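Local coordinates for SPCC18.06c protein (Schizosaccharomyces pombe, PDB 2P51), which shortens the poly(A) tails of mRNA from the 3' end, releasing 5'-AMP, as the metal-dependent catalytic deadenylase of the CCR4-NOT complex, at residues 172-180 with 192-203; 84-92 with 104-112. All blocks are in the same frame, centred on the assembly; numbering follows the deposited sequence.

Interaction 1: residues 172-180 with 192-203. With MG (magnesium ion), chain B.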
loop_
_atom_site.group_PDB
_atom_site.type_symbol
_atom_site.label_atom_id
_atom_site.label_comp_id
_atom_site.label_asym_id
_atom_site.label_seq_id
_atom_site.Cartn_x
_atom_site.Cartn_y
_atom_site.Cartn_z
ATOM N N ASP A 172 -5.366 -2.248 -1.067
ATOM C CA ASP A 172 -4.383 -1.285 -0.598
ATOM C C ASP A 172 -4.698 0.115 -1.129
ATOM O O ASP A 172 -4.736 1.124 -0.384
ATOM C CB ASP A 172 -2.998 -1.767 -1.008
ATOM C CG ASP A 172 -2.480 -2.976 -0.295
ATOM O OD1 ASP A 172 -3.021 -3.233 0.820
ATOM O OD2 ASP A 172 -1.604 -3.727 -0.784
ATOM N N PHE A 173 -4.962 0.195 -2.452
ATOM C CA PHE A 173 -5.301 1.506 -3.033
ATOM C C PHE A 173 -6.667 1.967 -2.508
ATOM O O PHE A 173 -6.867 3.179 -2.276
ATOM C CB PHE A 173 -5.368 1.468 -4.560
ATOM C CG PHE A 173 -4.110 1.850 -5.297
ATOM C CD1 PHE A 173 -3.405 2.998 -4.963
ATOM C CD2 PHE A 173 -3.625 1.063 -6.313
ATOM C CE1 PHE A 173 -2.221 3.416 -5.599
ATOM C CE2 PHE A 173 -2.475 1.467 -6.967
ATOM C CZ PHE A 173 -1.762 2.603 -6.637
ATOM N N ALA A 174 -7.637 1.070 -2.339
ATOM C CA ALA A 174 -8.954 1.470 -1.827
ATOM C C ALA A 174 -8.794 2.088 -0.443
ATOM O O ALA A 174 -9.470 3.095 -0.117
ATOM C CB ALA A 174 -9.945 0.321 -1.838
ATOM N N TYR A 175 -7.917 1.525 0.404
ATOM C CA TYR A 175 -7.765 2.104 1.759
ATOM C C TYR A 175 -7.171 3.502 1.686
ATOM O O TYR A 175 -7.572 4.344 2.503
ATOM C CB TYR A 175 -6.893 1.193 2.629
ATOM C CG TYR A 175 -7.777 0.201 3.383
ATOM C CD1 TYR A 175 -7.836 -1.150 3.113
ATOM C CD2 TYR A 175 -8.574 0.724 4.389
ATOM C CE1 TYR A 175 -8.660 -2.033 3.828
ATOM C CE2 TYR A 175 -9.394 -0.120 5.087
ATOM C CZ TYR A 175 -9.448 -1.480 4.820
ATOM O OH TYR A 175 -10.295 -2.249 5.569
ATOM N N LEU A 176 -6.270 3.750 0.745
ATOM C CA LEU A 176 -5.710 5.094 0.667
ATOM C C LEU A 176 -6.773 6.041 0.118
ATOM O O LEU A 176 -6.888 7.191 0.588
ATOM C CB LEU A 176 -4.425 5.203 -0.171
ATOM C CG LEU A 176 -3.134 5.036 0.671
ATOM C CD1 LEU A 176 -3.015 3.596 1.157
ATOM C CD2 LEU A 176 -1.926 5.495 -0.121
ATOM N N LEU A 177 -7.562 5.534 -0.867
ATOM C CA LEU A 177 -8.611 6.488 -1.335
ATOM C C LEU A 177 -9.632 6.768 -0.267
ATOM O O LEU A 177 -10.104 7.917 -0.109
ATOM C CB LEU A 177 -9.272 5.952 -2.618
ATOM C CG LEU A 177 -10.207 6.919 -3.353
ATOM C CD1 LEU A 177 -9.398 8.014 -4.062
ATOM C CD2 LEU A 177 -11.106 6.199 -4.350
ATOM N N LYS A 178 -10.022 5.769 0.498
ATOM C CA LYS A 178 -10.939 5.950 1.636
ATOM C C LYS A 178 -10.387 6.970 2.622
ATOM O O LYS A 178 -11.050 7.866 3.138
ATOM C CB LYS A 178 -11.182 4.601 2.330
ATOM C CG LYS A 178 -11.865 4.682 3.672
ATOM C CD LYS A 178 -12.033 3.298 4.313
ATOM C CE LYS A 178 -12.771 3.417 5.670
ATOM N NZ LYS A 178 -12.669 2.086 6.390
ATOM N N ALA A 179 -9.099 6.882 2.951
ATOM C CA ALA A 179 -8.495 7.814 3.880
ATOM C C ALA A 179 -8.568 9.223 3.300
ATOM O O ALA A 179 -8.991 10.180 3.976
ATOM C CB ALA A 179 -7.051 7.442 4.148
ATOM N N MET A 180 -8.178 9.392 2.037
ATOM C CA MET A 180 -8.163 10.764 1.518
ATOM C C MET A 180 -9.551 11.356 1.344
ATOM O O MET A 180 -9.688 12.568 1.474
ATOM C CB MET A 180 -7.415 10.769 0.173
ATOM C CG MET A 180 -5.917 10.603 0.419
ATOM S SD MET A 180 -4.974 10.728 -1.123
ATOM C CE MET A 180 -5.664 9.356 -2.040
ATOM N N PHE A 192 -14.504 4.182 -9.348
ATOM C CA PHE A 192 -13.365 4.053 -8.451
ATOM C C PHE A 192 -12.090 4.266 -9.237
ATOM O O PHE A 192 -11.219 5.030 -8.789
ATOM C CB PHE A 192 -13.410 2.665 -7.842
ATOM C CG PHE A 192 -12.171 2.233 -7.104
ATOM C CD1 PHE A 192 -12.034 2.656 -5.784
ATOM C CD2 PHE A 192 -11.199 1.438 -7.672
ATOM C CE1 PHE A 192 -10.914 2.281 -5.052
ATOM C CE2 PHE A 192 -10.084 1.102 -6.942
ATOM C CZ PHE A 192 -9.909 1.511 -5.634
ATOM N N TYR A 193 -11.969 3.582 -10.391
ATOM C CA TYR A 193 -10.773 3.657 -11.197
ATOM C C TYR A 193 -10.512 5.081 -11.655
ATOM O O TYR A 193 -9.365 5.570 -11.654
ATOM C CB TYR A 193 -10.960 2.732 -12.408
ATOM C CG TYR A 193 -9.704 2.653 -13.253
ATOM C CD1 TYR A 193 -8.583 1.916 -12.838
ATOM C CD2 TYR A 193 -9.670 3.330 -14.469
ATOM C CE1 TYR A 193 -7.455 1.861 -13.625
ATOM C CE2 TYR A 193 -8.529 3.271 -15.243
ATOM C CZ TYR A 193 -7.438 2.552 -14.820
ATOM O OH TYR A 193 -6.323 2.502 -15.633
ATOM N N LYS A 194 -11.546 5.787 -12.081
ATOM C CA LYS A 194 -11.365 7.156 -12.554
ATOM C C LYS A 194 -10.782 8.065 -11.487
ATOM O O LYS A 194 -9.858 8.858 -11.696
ATOM C CB LYS A 194 -12.733 7.694 -12.978
ATOM C CG LYS A 194 -12.785 9.131 -13.387
ATOM C CD LYS A 194 -14.114 9.226 -14.202
ATOM C CE LYS A 194 -14.418 7.778 -14.627
ATOM N NZ LYS A 194 -13.628 7.355 -15.817
ATOM N N ILE A 195 -11.349 7.975 -10.281
ATOM C CA ILE A 195 -10.866 8.854 -9.203
ATOM C C ILE A 195 -9.515 8.383 -8.752
ATOM O O ILE A 195 -8.623 9.191 -8.470
ATOM C CB ILE A 195 -11.907 8.758 -8.059
ATOM C CG1 ILE A 195 -13.250 9.346 -8.502
ATOM C CG2 ILE A 195 -11.373 9.361 -6.790
ATOM C CD1 ILE A 195 -14.410 9.264 -7.557
ATOM N N LEU A 196 -9.329 7.055 -8.721
ATOM C CA LEU A 196 -8.003 6.578 -8.307
ATOM C C LEU A 196 -6.918 7.115 -9.224
ATOM O O LEU A 196 -5.883 7.512 -8.681
ATOM C CB LEU A 196 -7.875 5.061 -8.341
ATOM C CG LEU A 196 -6.721 4.466 -7.548
ATOM C CD1 LEU A 196 -6.889 4.697 -6.029
ATOM C CD2 LEU A 196 -6.622 2.988 -7.834
ATOM N N CYS A 197 -7.149 7.123 -10.523
ATOM C CA CYS A 197 -6.088 7.567 -11.454
ATOM C C CYS A 197 -5.874 9.068 -11.426
ATOM O O CYS A 197 -4.903 9.623 -11.925
ATOM C CB CYS A 197 -6.397 7.041 -12.876
ATOM S SG CYS A 197 -6.175 5.216 -12.919
ATOM N N ILE A 198 -6.790 9.814 -10.764
ATOM C CA ILE A 198 -6.447 11.260 -10.594
ATOM C C ILE A 198 -5.475 11.457 -9.445
ATOM O O ILE A 198 -4.524 12.246 -9.514
ATOM C CB ILE A 198 -7.752 12.040 -10.403
ATOM C CG1 ILE A 198 -8.607 12.086 -11.686
ATOM C CG2 ILE A 198 -7.511 13.438 -9.836
ATOM C CD1 ILE A 198 -10.016 12.576 -11.414
ATOM N N TYR A 199 -5.703 10.744 -8.321
ATOM C CA TYR A 199 -4.777 10.849 -7.198
ATOM C C TYR A 199 -3.455 10.124 -7.434
ATOM O O TYR A 199 -2.428 10.599 -6.916
ATOM C CB TYR A 199 -5.429 10.263 -5.916
ATOM C CG TYR A 199 -6.473 11.196 -5.351
ATOM C CD1 TYR A 199 -6.144 12.220 -4.442
ATOM C CD2 TYR A 199 -7.809 11.041 -5.732
ATOM C CE1 TYR A 199 -7.144 13.060 -3.935
ATOM C CE2 TYR A 199 -8.804 11.880 -5.235
ATOM C CZ TYR A 199 -8.453 12.898 -4.340
ATOM O OH TYR A 199 -9.459 13.717 -3.845
ATOM N N PHE A 200 -3.475 9.009 -8.171
ATOM C CA PHE A 200 -2.286 8.210 -8.448
ATOM C C PHE A 200 -2.131 8.095 -9.971
ATOM O O PHE A 200 -2.377 7.029 -10.543
ATOM C CB PHE A 200 -2.419 6.802 -7.844
ATOM C CG PHE A 200 -2.730 6.884 -6.336
ATOM C CD1 PHE A 200 -1.711 7.042 -5.418
ATOM C CD2 PHE A 200 -4.037 6.776 -5.865
ATOM C CE1 PHE A 200 -1.960 7.083 -4.052
ATOM C CE2 PHE A 200 -4.303 6.834 -4.494
ATOM C CZ PHE A 200 -3.252 6.982 -3.569
ATOM N N PRO A 201 -1.785 9.179 -10.656
ATOM C CA PRO A 201 -1.821 9.171 -12.104
ATOM C C PRO A 201 -0.799 8.258 -12.761
ATOM O O PRO A 201 -0.979 7.940 -13.946
ATOM C CB PRO A 201 -1.536 10.633 -12.471
ATOM C CG PRO A 201 -0.802 11.188 -11.266
ATOM C CD PRO A 201 -1.460 10.519 -10.080
ATOM N N LYS A 202 0.247 7.855 -12.060
ATOM C CA LYS A 202 1.248 6.936 -12.614
ATOM C C LYS A 202 1.499 5.830 -11.608
ATOM O O LYS A 202 2.156 6.076 -10.583
ATOM C CB LYS A 202 2.529 7.711 -12.905
ATOM C CG LYS A 202 3.696 6.851 -13.381
ATOM C CD LYS A 202 4.842 7.688 -13.956
ATOM C CE LYS A 202 5.829 6.766 -14.629
ATOM N NZ LYS A 202 7.140 6.593 -13.983
ATOM N N ASN A 203 0.961 4.655 -11.885
ATOM C CA ASN A 203 1.140 3.570 -10.895
ATOM C C ASN A 203 1.340 2.259 -11.650
ATOM O O ASN A 203 0.917 2.111 -12.822
ATOM C CB ASN A 203 -0.028 3.583 -9.917
ATOM C CG ASN A 203 -1.368 3.231 -10.491
ATOM O OD1 ASN A 203 -1.605 2.057 -10.822
ATOM N ND2 ASN A 203 -2.329 4.128 -10.639
HETATM MG MG MG B . -0.710 -5.496 -0.024
HETATM O O HOH W 1 -2.305 -5.729 1.267
HETATM O O HOH W 2 0.718 -5.477 -1.510
HETATM O O HOH W 3 0.113 -7.103 0.848
HETATM O O HOH W 4 -1.740 -6.723 -1.429
#
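Phe173 drives its ring edge into the face of Phe200: Phe173 CE1 lies 3.6 Å from Phe200 CG and the two planes are 52° apart, an edge-to-face pair. The two methyls of Leu196 cross the same Phe173 ring near its root, Leu196 CD2 lying 3.7 Å from Phe173 CG, while the far atom Phe173 CZ meets Asn203 CB at 3.8 Å. With the ring cut back to an alanine here, a gap would probably open between Leu196, Phe200 and Asn203, and the Phe200 face would lose its edge-on partner.

One turn on, Leu177 is a knob in a hole made by Phe192, Ile195, Leu196 and Tyr199. CG anti to the backbone N (chi1 -170°) aims the fork at helix 192-199, where Leu177 CD1 reaches Ile195 CG2 at 3.6 Å and also touches Tyr199, while CD2 touches Phe192 CD1 obliquely. A forked, flexible leucine suits so divided a socket. Small Ala174 lets the edge of the Phe192 ring in, with Phe192 CE1 3.9 Å from Ala174 CA. Met180 bends at its last torsion, bringing its CE to 3.7 Å from Phe200 CZ; its SD makes an oblique Met-aromatic contact with the Tyr199 ring.

No hydrogen bond joins the segments; the contact is apolar packing. In the second shell, Asn203 ND2 donates to Phe200 O (2.9 Å), tying down the turn where the chain leaves the helix. At the start of 172-180, Asp172 binds magnesium through OD2 at 2.1 Å, and its OD1 accepts bonds from a metal-bound water and from Thr52 OG1, so both carboxylate oxygens are held.

The helical segments 172-180 and 192-199 run at 77° to each other. Met50 of strand 47-53 and Trp164 and Thr166 of strand 163-166 border the contact on the sheet side, and helix 69-82 touches Ala174 through Leu76 and Val80.

Interaction 2: residues 84-92 with 104-112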
loop_
_atom_site.group_PDB
_atom_site.type_symbol
_atom_site.label_atom_id
_atom_site.label_comp_id
_atom_site.label_asym_id
_atom_site.label_seq_id
_atom_site.Cartn_x
_atom_site.Cartn_y
_atom_site.Cartn_z
ATOM N N LYS A 84 -11.587 -0.763 9.549
ATOM C CA LYS A 84 -10.586 0.306 9.639
ATOM C C LYS A 84 -9.175 -0.134 9.284
ATOM O O LYS A 84 -8.697 -1.210 9.638
ATOM C CB LYS A 84 -10.576 0.849 11.072
ATOM C CG LYS A 84 -11.872 1.586 11.430
ATOM C CD LYS A 84 -11.793 1.979 12.915
ATOM C CE LYS A 84 -13.065 2.798 13.197
ATOM N NZ LYS A 84 -13.010 3.287 14.593
ATOM N N ILE A 85 -8.493 0.765 8.582
ATOM C CA ILE A 85 -7.071 0.577 8.280
ATOM C C ILE A 85 -6.221 0.462 9.544
ATOM O O ILE A 85 -6.540 1.127 10.525
ATOM C CB ILE A 85 -6.586 1.752 7.404
ATOM C CG1 ILE A 85 -5.217 1.528 6.785
ATOM C CG2 ILE A 85 -6.594 3.091 8.177
ATOM C CD1 ILE A 85 -5.049 0.382 5.871
ATOM N N ILE A 86 -5.168 -0.374 9.445
ATOM C CA ILE A 86 -4.279 -0.570 10.604
ATOM C C ILE A 86 -2.889 -0.038 10.310
ATOM O O ILE A 86 -2.281 0.592 11.213
ATOM C CB ILE A 86 -4.289 -2.063 11.043
ATOM C CG1 ILE A 86 -5.663 -2.454 11.614
ATOM C CG2 ILE A 86 -3.198 -2.365 12.054
ATOM C CD1 ILE A 86 -5.884 -3.959 11.815
ATOM N N GLN A 87 -2.349 -0.228 9.127
ATOM C CA GLN A 87 -1.049 0.327 8.836
ATOM C C GLN A 87 -0.965 0.715 7.344
ATOM O O GLN A 87 -1.577 0.042 6.518
ATOM C CB GLN A 87 0.156 -0.620 8.993
ATOM C CG GLN A 87 0.601 -0.961 10.374
ATOM C CD GLN A 87 1.783 -1.904 10.411
ATOM O OE1 GLN A 87 1.859 -2.823 9.550
ATOM N NE2 GLN A 87 2.656 -1.750 11.367
ATOM N N ILE A 88 -0.191 1.732 7.035
ATOM C CA ILE A 88 0.200 2.014 5.652
ATOM C C ILE A 88 1.714 2.066 5.598
ATOM O O ILE A 88 2.306 2.745 6.447
ATOM C CB ILE A 88 -0.349 3.346 5.099
ATOM C CG1 ILE A 88 -1.879 3.342 5.036
ATOM C CG2 ILE A 88 0.276 3.679 3.745
ATOM C CD1 ILE A 88 -2.559 4.638 4.668
ATOM N N GLY A 89 2.317 1.413 4.630
ATOM C CA GLY A 89 3.778 1.448 4.424
ATOM C C GLY A 89 4.114 2.228 3.168
ATOM O O GLY A 89 3.475 1.966 2.129
ATOM N N LEU A 90 5.033 3.196 3.290
ATOM C CA LEU A 90 5.489 3.940 2.136
ATOM C C LEU A 90 7.024 3.871 2.062
ATOM O O LEU A 90 7.689 4.362 2.965
ATOM C CB LEU A 90 5.056 5.406 2.199
ATOM C CG LEU A 90 3.575 5.749 2.307
ATOM C CD1 LEU A 90 3.368 7.257 2.403
ATOM C CD2 LEU A 90 2.802 5.163 1.124
ATOM N N ALA A 91 7.547 3.304 0.981
ATOM C CA ALA A 91 8.973 3.158 0.763
ATOM C C ALA A 91 9.373 4.012 -0.442
ATOM O O ALA A 91 8.902 3.781 -1.554
ATOM C CB ALA A 91 9.330 1.685 0.546
ATOM N N LEU A 92 10.256 4.984 -0.193
ATOM C CA LEU A 92 10.678 5.892 -1.256
ATOM C C LEU A 92 11.966 5.382 -1.889
ATOM O O LEU A 92 12.866 4.900 -1.217
ATOM C CB LEU A 92 10.922 7.287 -0.760
ATOM C CG LEU A 92 9.678 8.205 -0.638
ATOM C CD1 LEU A 92 8.526 7.651 0.145
ATOM C CD2 LEU A 92 10.172 9.546 -0.034
ATOM N N CYS A 104 14.689 3.392 4.809
ATOM C CA CYS A 104 14.313 2.482 3.720
ATOM C C CYS A 104 12.800 2.547 3.517
ATOM O O CYS A 104 12.343 2.346 2.395
ATOM C CB CYS A 104 14.753 1.051 4.012
ATOM S SG CYS A 104 16.518 0.751 4.323
ATOM N N THR A 105 12.013 2.792 4.567
ATOM C CA THR A 105 10.555 2.779 4.464
ATOM C C THR A 105 9.947 3.435 5.701
ATOM O O THR A 105 10.564 3.462 6.777
ATOM C CB THR A 105 10.051 1.334 4.267
ATOM O OG1 THR A 105 8.640 1.338 4.032
ATOM C CG2 THR A 105 10.290 0.473 5.514
ATOM N N TRP A 106 8.731 3.983 5.584
ATOM C CA TRP A 106 7.956 4.497 6.691
ATOM C C TRP A 106 6.767 3.570 6.934
ATOM O O TRP A 106 6.168 3.074 5.967
ATOM C CB TRP A 106 7.378 5.888 6.376
ATOM C CG TRP A 106 8.385 6.994 6.552
ATOM C CD1 TRP A 106 8.512 7.771 7.685
ATOM C CD2 TRP A 106 9.380 7.455 5.626
ATOM N NE1 TRP A 106 9.535 8.685 7.505
ATOM C CE2 TRP A 106 10.073 8.520 6.277
ATOM C CE3 TRP A 106 9.763 7.087 4.333
ATOM C CZ2 TRP A 106 11.119 9.212 5.660
ATOM C CZ3 TRP A 106 10.794 7.763 3.703
ATOM C CH2 TRP A 106 11.461 8.817 4.368
ATOM N N GLN A 107 6.448 3.414 8.205
ATOM C CA GLN A 107 5.303 2.629 8.581
ATOM C C GLN A 107 4.375 3.502 9.428
ATOM O O GLN A 107 4.689 3.829 10.565
ATOM C CB GLN A 107 5.788 1.419 9.381
ATOM C CG GLN A 107 4.699 0.503 9.909
ATOM C CD GLN A 107 5.333 -0.867 10.212
ATOM O OE1 GLN A 107 5.283 -1.721 9.308
ATOM N NE2 GLN A 107 5.851 -1.035 11.413
ATOM N N PHE A 108 3.208 3.847 8.878
ATOM C CA PHE A 108 2.211 4.667 9.539
ATOM C C PHE A 108 1.259 3.748 10.296
ATOM O O PHE A 108 0.685 2.846 9.658
ATOM C CB PHE A 108 1.422 5.468 8.496
ATOM C CG PHE A 108 2.303 6.497 7.808
ATOM C CD1 PHE A 108 2.342 7.800 8.289
ATOM C CD2 PHE A 108 3.086 6.171 6.729
ATOM C CE1 PHE A 108 3.167 8.734 7.673
ATOM C CE2 PHE A 108 3.921 7.111 6.122
ATOM C CZ PHE A 108 3.998 8.396 6.593
ATOM N N ASN A 109 1.118 3.948 11.595
ATOM C CA ASN A 109 0.296 3.068 12.433
ATOM C C ASN A 109 -1.002 3.746 12.850
ATOM O O ASN A 109 -0.915 4.830 13.471
ATOM C CB ASN A 109 1.142 2.697 13.670
ATOM C CG ASN A 109 2.392 1.915 13.246
ATOM O OD1 ASN A 109 2.285 0.804 12.701
ATOM N ND2 ASN A 109 3.545 2.535 13.485
ATOM N N PHE A 110 -2.149 3.184 12.498
ATOM C CA PHE A 110 -3.425 3.886 12.636
ATOM C C PHE A 110 -4.233 3.408 13.834
ATOM O O PHE A 110 -4.104 2.281 14.331
ATOM C CB PHE A 110 -4.257 3.697 11.355
ATOM C CG PHE A 110 -3.599 4.489 10.231
ATOM C CD1 PHE A 110 -3.877 5.837 10.058
ATOM C CD2 PHE A 110 -2.671 3.909 9.386
ATOM C CE1 PHE A 110 -3.286 6.574 9.041
ATOM C CE2 PHE A 110 -2.087 4.608 8.346
ATOM C CZ PHE A 110 -2.382 5.971 8.202
ATOM N N THR A 111 -5.104 4.303 14.281
ATOM C CA THR A 111 -5.942 4.045 15.468
ATOM C C THR A 111 -6.825 2.814 15.263
ATOM O O THR A 111 -7.411 2.582 14.198
ATOM C CB THR A 111 -6.789 5.289 15.755
ATOM O OG1 THR A 111 -7.398 5.119 17.044
ATOM C CG2 THR A 111 -7.894 5.438 14.714
ATOM N N PHE A 112 -6.954 1.973 16.293
ATOM C CA PHE A 112 -7.759 0.743 16.175
ATOM C C PHE A 112 -8.102 0.330 17.591
ATOM O O PHE A 112 -7.298 0.604 18.519
ATOM C CB PHE A 112 -6.927 -0.322 15.438
ATOM C CG PHE A 112 -7.824 -1.405 14.892
ATOM C CD1 PHE A 112 -8.440 -1.207 13.654
ATOM C CD2 PHE A 112 -8.061 -2.591 15.595
ATOM C CE1 PHE A 112 -9.296 -2.180 13.132
ATOM C CE2 PHE A 112 -8.915 -3.536 15.061
ATOM C CZ PHE A 112 -9.539 -3.330 13.842
HETATM O O HOH W 5 -7.752 3.414 11.619
HETATM O O HOH W 6 13.072 2.201 -0.329
HETATM O O HOH W 7 11.991 5.305 1.965
#
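Strands 87-92 and 105-109 run antiparallel as the arms of a beta hairpin, their axes 4.5 Å apart. Ile88 with Phe108 and Leu90 with Trp106 are hydrogen-bonded pairs, each joined by two backbone bonds; Gln87-Asn109 and Gly89-Gln107 are non-hydrogen-bonded pairs. Phe110 N extends the ladder to Ile86 O (2.9 Å). Ile86 and Gln87 both face Glu53 of the next strand, a classic beta bulge.

Ile88, Leu90, Trp106 and Phe108 share one face of the sheet. Broad Trp106 and Phe108 suit the cover of helix 31-41, Trp106 NE1 bonding to Glu34 OE1. Leu90 CD1 lies 3.8 Å from Phe108 CE2, and Ile88 CG1 packs 3.5 Å from Phe110 CE2. Beyond the strands, Ile86 CG1 makes a CH-pi contact over the Phe112 ring, which swings there with CG anti to its N (chi1 -161°).

The other face is polar. Gln87 NE2 donates to Asn109 OD1 (2.9 Å), nearly in line with the Asn109 side-chain C=O, and also to Gln237 OE1; Gln87 OE1 accepts from Ala238 N. Gln107 turns its amide to Asp25 and Gly239. With donors and acceptors thus matched, the buried amides are probably fixed in rotation, joining the hairpin to 237-239 beside the metal-binding Glu53.

In the fold
Both segments of interaction 2 precede those of interaction 1 in the sequence, and their centres lie about 16 Å apart, yet they meet directly: Leu176 CD1 packs 3.7 Å from Ile88 CD1, and Tyr175 CG lies 3.7 Å from Ile85 CD1. Strand 47-53 runs beside 87-93 in the sheet and carries Asp51 and Glu53. Interaction 1 contributes Asp172, which shares one magnesium with Asp51; the other magnesium is bound by Asp51, Glu53 and Asp241. Interaction 2 supplies no metal ligand, but the Gln87 side chain comes about 3 Å from that of Glu53 and about 7 Å from a magnesium. The two contacts thus adjoin each other and both border the metal centre of this DEDD nuclease fold.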